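Aspergillopepsin II heavy chain (Aspergillus niger var. macrosporus, PDB 1Y43) forms the heavy chain of an acid endopeptidase of the G1 (glutamic) peptidase family, probably acting together with a light chain. Local coordinates at residues Phe29-Asp33 against Gly34-Tyr38; Glu133-Gly137 against Gly138-Gly142. One frame throughout, in Å; residues are numbered along the deposited sequence.

Contact 1 (Phe29-Asp33 against Gly34-Tyr38). With SO4 (sulfate ion), chain E; SO4 (sulfate ion), chain D.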
loop_
_atom_site.group_PDB
_atom_site.type_symbol
_atom_site.label_atom_id
_atom_site.label_comp_id
_atom_site.label_asym_id
_atom_site.label_seq_id
_atom_site.Cartn_x
_atom_site.Cartn_y
_atom_site.Cartn_z
ATOM N N PHE B 29 8.373 3.671 -5.630
ATOM C CA PHE B 29 9.837 3.712 -5.714
ATOM C C PHE B 29 10.208 3.237 -7.102
ATOM O O PHE B 29 9.780 2.166 -7.520
ATOM C CB PHE B 29 10.573 2.843 -4.669
ATOM C CG PHE B 29 9.691 1.944 -3.862
ATOM C CD1 PHE B 29 9.079 2.416 -2.707
ATOM C CD2 PHE B 29 9.515 0.608 -4.228
ATOM C CE1 PHE B 29 8.298 1.573 -1.916
ATOM C CE2 PHE B 29 8.739 -0.254 -3.451
ATOM C CZ PHE B 29 8.130 0.231 -2.293
ATOM N N CYS B 30 10.938 4.066 -7.836
ATOM C CA CYS B 30 11.356 3.726 -9.187
ATOM C C CYS B 30 12.851 3.823 -9.400
ATOM O O CYS B 30 13.526 4.647 -8.783
ATOM C CB CYS B 30 10.661 4.615 -10.202
ATOM S SG CYS B 30 8.854 4.463 -10.260
ATOM N N TYR B 31 13.342 2.982 -10.305
ATOM C CA TYR B 31 14.740 2.918 -10.663
ATOM C C TYR B 31 14.885 3.011 -12.180
ATOM O O TYR B 31 14.150 2.354 -12.924
ATOM C CB TYR B 31 15.345 1.588 -10.217
ATOM C CG TYR B 31 16.730 1.399 -10.786
ATOM C CD1 TYR B 31 17.807 2.100 -10.260
ATOM C CD2 TYR B 31 16.944 0.616 -11.923
ATOM C CE1 TYR B 31 19.064 2.038 -10.849
ATOM C CE2 TYR B 31 18.212 0.550 -12.527
ATOM C CZ TYR B 31 19.259 1.267 -11.978
ATOM O OH TYR B 31 20.515 1.242 -12.546
ATOM N N GLU B 32 15.872 3.779 -12.622
ATOM C CA GLU B 32 16.149 3.910 -14.036
ATOM C C GLU B 32 17.574 4.409 -14.225
ATOM O O GLU B 32 17.931 5.459 -13.715
ATOM C CB GLU B 32 15.174 4.891 -14.686
ATOM C CG GLU B 32 15.264 4.898 -16.187
ATOM C CD GLU B 32 15.120 6.283 -16.770
ATOM O OE1 GLU B 32 14.096 6.948 -16.480
ATOM O OE2 GLU B 32 16.029 6.703 -17.528
ATOM N N ASP B 33 18.391 3.614 -14.907
ATOM C CA ASP B 33 19.778 3.949 -15.221
ATOM C C ASP B 33 20.582 4.701 -14.149
ATOM O O ASP B 33 20.944 5.874 -14.317
ATOM C CB ASP B 33 19.847 4.688 -16.570
ATOM C CG ASP B 33 21.287 4.929 -17.047
ATOM O OD1 ASP B 33 22.109 3.973 -17.021
ATOM O OD2 ASP B 33 21.576 6.090 -17.420
ATOM N N GLY B 34 20.840 4.000 -13.045
ATOM C CA GLY B 34 21.619 4.540 -11.939
ATOM C C GLY B 34 20.981 5.619 -11.091
ATOM O O GLY B 34 21.656 6.190 -10.244
ATOM N N GLN B 35 19.699 5.895 -11.311
ATOM C CA GLN B 35 18.977 6.929 -10.569
ATOM C C GLN B 35 17.706 6.336 -9.956
ATOM O O GLN B 35 17.184 5.331 -10.447
ATOM C CB GLN B 35 18.551 8.064 -11.520
ATOM C CG GLN B 35 19.669 8.902 -12.141
ATOM C CD GLN B 35 19.166 9.943 -13.160
ATOM O OE1 GLN B 35 19.962 10.639 -13.789
ATOM N NE2 GLN B 35 17.852 10.042 -13.330
ATOM N N THR B 36 17.202 6.967 -8.896
ATOM C CA THR B 36 15.971 6.523 -8.248
ATOM C C THR B 36 15.022 7.699 -8.111
ATOM O O THR B 36 15.452 8.863 -8.087
ATOM C CB THR B 36 16.213 5.953 -6.833
ATOM O OG1 THR B 36 16.796 6.963 -6.006
ATOM C CG2 THR B 36 17.104 4.730 -6.880
ATOM N N SER B 37 13.733 7.398 -8.028
ATOM C CA SER B 37 12.704 8.414 -7.877
ATOM C C SER B 37 11.691 7.875 -6.859
ATOM O O SER B 37 11.314 6.707 -6.938
ATOM C CB SER B 37 12.015 8.661 -9.222
ATOM O OG SER B 37 11.279 9.861 -9.173
ATOM N N TYR B 38 11.299 8.708 -5.887
ATOM C CA TYR B 38 10.343 8.315 -4.844
ATOM C C TYR B 38 9.257 9.374 -4.728
ATOM O O TYR B 38 9.545 10.564 -4.842
ATOM C CB TYR B 38 11.031 8.226 -3.468
ATOM C CG TYR B 38 12.129 7.195 -3.346
ATOM C CD1 TYR B 38 11.826 5.855 -3.112
ATOM C CD2 TYR B 38 13.477 7.558 -3.465
ATOM C CE1 TYR B 38 12.830 4.897 -3.000
ATOM C CE2 TYR B 38 14.497 6.602 -3.358
ATOM C CZ TYR B 38 14.163 5.274 -3.123
ATOM O OH TYR B 38 15.142 4.305 -3.003
HETATM S S SO4 E . 7.476 8.128 -9.863
HETATM O O1 SO4 E . 7.919 9.576 -9.840
HETATM O O2 SO4 E . 8.151 7.425 -11.018
HETATM O O3 SO4 E . 7.886 7.467 -8.562
HETATM O O4 SO4 E . 5.982 8.045 -10.045
HETATM S S SO4 D . 19.694 -1.304 -15.766
HETATM O O1 SO4 D . 20.305 -0.351 -14.761
HETATM O O2 SO4 D . 19.741 -0.700 -17.150
HETATM O O3 SO4 D . 20.470 -2.595 -15.740
HETATM O O4 SO4 D . 18.249 -1.553 -15.411
#
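Strands 29-32 and 35-38 run antiparallel, their axes 4.6 Å apart at closest approach and 159° between directions, and a type I' turn from E32 to Q35 joins them into a two-residue beta hairpin. The hairpin ends strands 22-32 and 35-45 in the mixed sheet of this all-beta, concanavalin-clan peptidase. C30 and S37 form one hydrogen-bonded pair, with C30 N to S37 O at 2.8 Å and S37 N to C30 O at 2.9 Å. E32 and Q35 form the next, closing the turn. D33 and G34 both have positive phi, as the turn requires, G34 at its third position.

Y31 CG lies anti to the backbone N (chi1 170°), and the ring runs from its pairing with T36 alongside Q35 O to G34. There G34 N donates to Y31 OH at 2.8 Å. Y31 OH in turn donates to O1 of the chain D sulfate at 2.7 Å. That O1 lies at the ring edge, in its plane. On the same sheet face F29 CB packs on Y38 CE1 at 3.5 Å, while the hydroxyl of Y38 bonds to the backbone of the other protein chain.

C30 and S37 point to the other face. C30 SG is disulfide-bonded to C6, tying the hairpin to strand 4-13. A second sulfate sits beside this pair; S37 OG reaches its O1 only weakly, at 3.4 Å.

The Y31 hydroxyl thus fastens a side chain to the turn backbone. Accepting from G34 N would favour its donation to the sulfate, an ion probably left from crystallisation.

Contact 2 (Glu133-Gly137 against Gly138-Gly142); sequences EATSG and GSTVG
S136 O accepts two bonds from one residue, S139 N at 3.0 Å and S139 OG at 3.1 Å. The backbone donor stands above the carbonyl plane, whereas the hydroxyl approaches nearly along the C=O axis. This double grip closes a type I' beta hairpin between strands 126-136 and 139-141. S139 OG sits between its backbone N and carbonyl carbon (chi1 83°), and from there it reaches across to S136 O on the facing strand.

G137 and G138 make the turn, both glycines in positive-phi conformations. S136 N returns a bond to S139 O at 2.9 Å, and A134 and V141 exchange a second, nearly straight pair.

A134 CB packs on V141 CG2, on the face shared with S136 and S139. The sheet continues past the chain: E133 to S136 pair with an antiparallel strand of the other protein chain, whose backbone also bonds to S136 OG. A134 and V141 each also pack on an apolar side chain of that chain.

On the reverse face T135 and T140 cross obliquely. The hydroxyl of one meets the methyl of the other, T135 OG1 to T140 CG2 at 3.7 Å.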
loop_
_atom_site.group_PDB
_atom_site.type_symbol
_atom_site.label_atom_id
_atom_site.label_comp_id
_atom_site.label_asym_id
_atom_site.label_seq_id
_atom_site.Cartn_x
_atom_site.Cartn_y
_atom_site.Cartn_z
ATOM N N GLU B 133 -1.564 -2.532 11.941
ATOM C CA GLU B 133 -2.810 -2.649 12.686
ATOM C C GLU B 133 -4.013 -2.113 11.928
ATOM O O GLU B 133 -3.915 -1.103 11.221
ATOM C CB GLU B 133 -2.686 -1.862 14.004
ATOM C CG GLU B 133 -1.578 -2.366 14.931
ATOM C CD GLU B 133 -1.400 -1.532 16.190
ATOM O OE1 GLU B 133 -2.176 -0.578 16.411
ATOM O OE2 GLU B 133 -0.481 -1.841 16.984
ATOM N N ALA B 134 -5.142 -2.802 12.082
ATOM C CA ALA B 134 -6.413 -2.397 11.476
ATOM C C ALA B 134 -7.412 -2.238 12.623
ATOM O O ALA B 134 -7.337 -2.970 13.610
ATOM C CB ALA B 134 -6.903 -3.465 10.494
ATOM N N THR B 135 -8.336 -1.293 12.507
ATOM C CA THR B 135 -9.330 -1.073 13.548
ATOM C C THR B 135 -10.697 -1.423 12.994
ATOM O O THR B 135 -11.091 -0.928 11.943
ATOM C CB THR B 135 -9.309 0.379 14.034
ATOM O OG1 THR B 135 -7.985 0.697 14.468
ATOM C CG2 THR B 135 -10.268 0.577 15.204
ATOM N N SER B 136 -11.404 -2.279 13.721
ATOM C CA SER B 136 -12.727 -2.744 13.339
ATOM C C SER B 136 -13.596 -2.728 14.589
ATOM O O SER B 136 -13.222 -3.294 15.608
ATOM C CB SER B 136 -12.629 -4.176 12.796
ATOM O OG SER B 136 -13.914 -4.712 12.541
ATOM N N GLY B 137 -14.742 -2.054 14.523
ATOM C CA GLY B 137 -15.630 -1.996 15.673
ATOM C C GLY B 137 -14.992 -1.428 16.928
ATOM O O GLY B 137 -15.391 -1.770 18.049
ATOM N N GLY B 138 -13.996 -0.567 16.741
ATOM C CA GLY B 138 -13.312 0.055 17.864
ATOM C C GLY B 138 -12.134 -0.727 18.420
ATOM O O GLY B 138 -11.378 -0.192 19.246
ATOM N N SER B 139 -11.964 -1.971 17.959
ATOM C CA SER B 139 -10.888 -2.861 18.410
ATOM C C SER B 139 -9.785 -3.005 17.351
ATOM O O SER B 139 -10.069 -3.016 16.158
ATOM C CB SER B 139 -11.466 -4.246 18.760
ATOM O OG SER B 139 -11.624 -5.086 17.613
ATOM N N THR B 140 -8.532 -3.105 17.789
ATOM C CA THR B 140 -7.414 -3.245 16.858
ATOM C C THR B 140 -7.001 -4.703 16.667
ATOM O O THR B 140 -6.964 -5.491 17.624
ATOM C CB THR B 140 -6.189 -2.410 17.296
ATOM O OG1 THR B 140 -5.705 -2.900 18.549
ATOM C CG2 THR B 140 -6.567 -0.948 17.450
ATOM N N VAL B 141 -6.698 -5.064 15.424
ATOM C CA VAL B 141 -6.272 -6.421 15.083
ATOM C C VAL B 141 -5.069 -6.338 14.170
ATOM O O VAL B 141 -4.904 -5.369 13.417
ATOM C CB VAL B 141 -7.376 -7.228 14.333
ATOM C CG1 VAL B 141 -8.630 -7.389 15.208
ATOM C CG2 VAL B 141 -7.737 -6.552 13.018
ATOM N N GLY B 142 -4.222 -7.352 14.265
ATOM C CA GLY B 142 -3.033 -7.426 13.440
ATOM C C GLY B 142 -3.261 -8.313 12.227
ATOM O O GLY B 142 -4.376 -8.804 12.005
#

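Overall arrangement
Contact 1 comes first along the chain and closes before contact 2 opens. Their centres are 35 Å apart and their nearest atoms about 17 Å, on opposite sides of the chain's centre. Within this chain they lie in different sheets. Contact 1 is the hairpin end of strands 22-32 and 35-45, in the mixed sheet that also holds strand 4-13. Contact 2 ends strand 126-136, in an antiparallel sheet where strand 139-141 is outermost within this chain. Both are surface hairpins closed by type I' turns, in the Peptidase A4 family part of an all-beta chain. Each also meets the other protein chain, contact 2 through a beta ladder and contact 1 through packing and a hydrogen bond of Y38 OH.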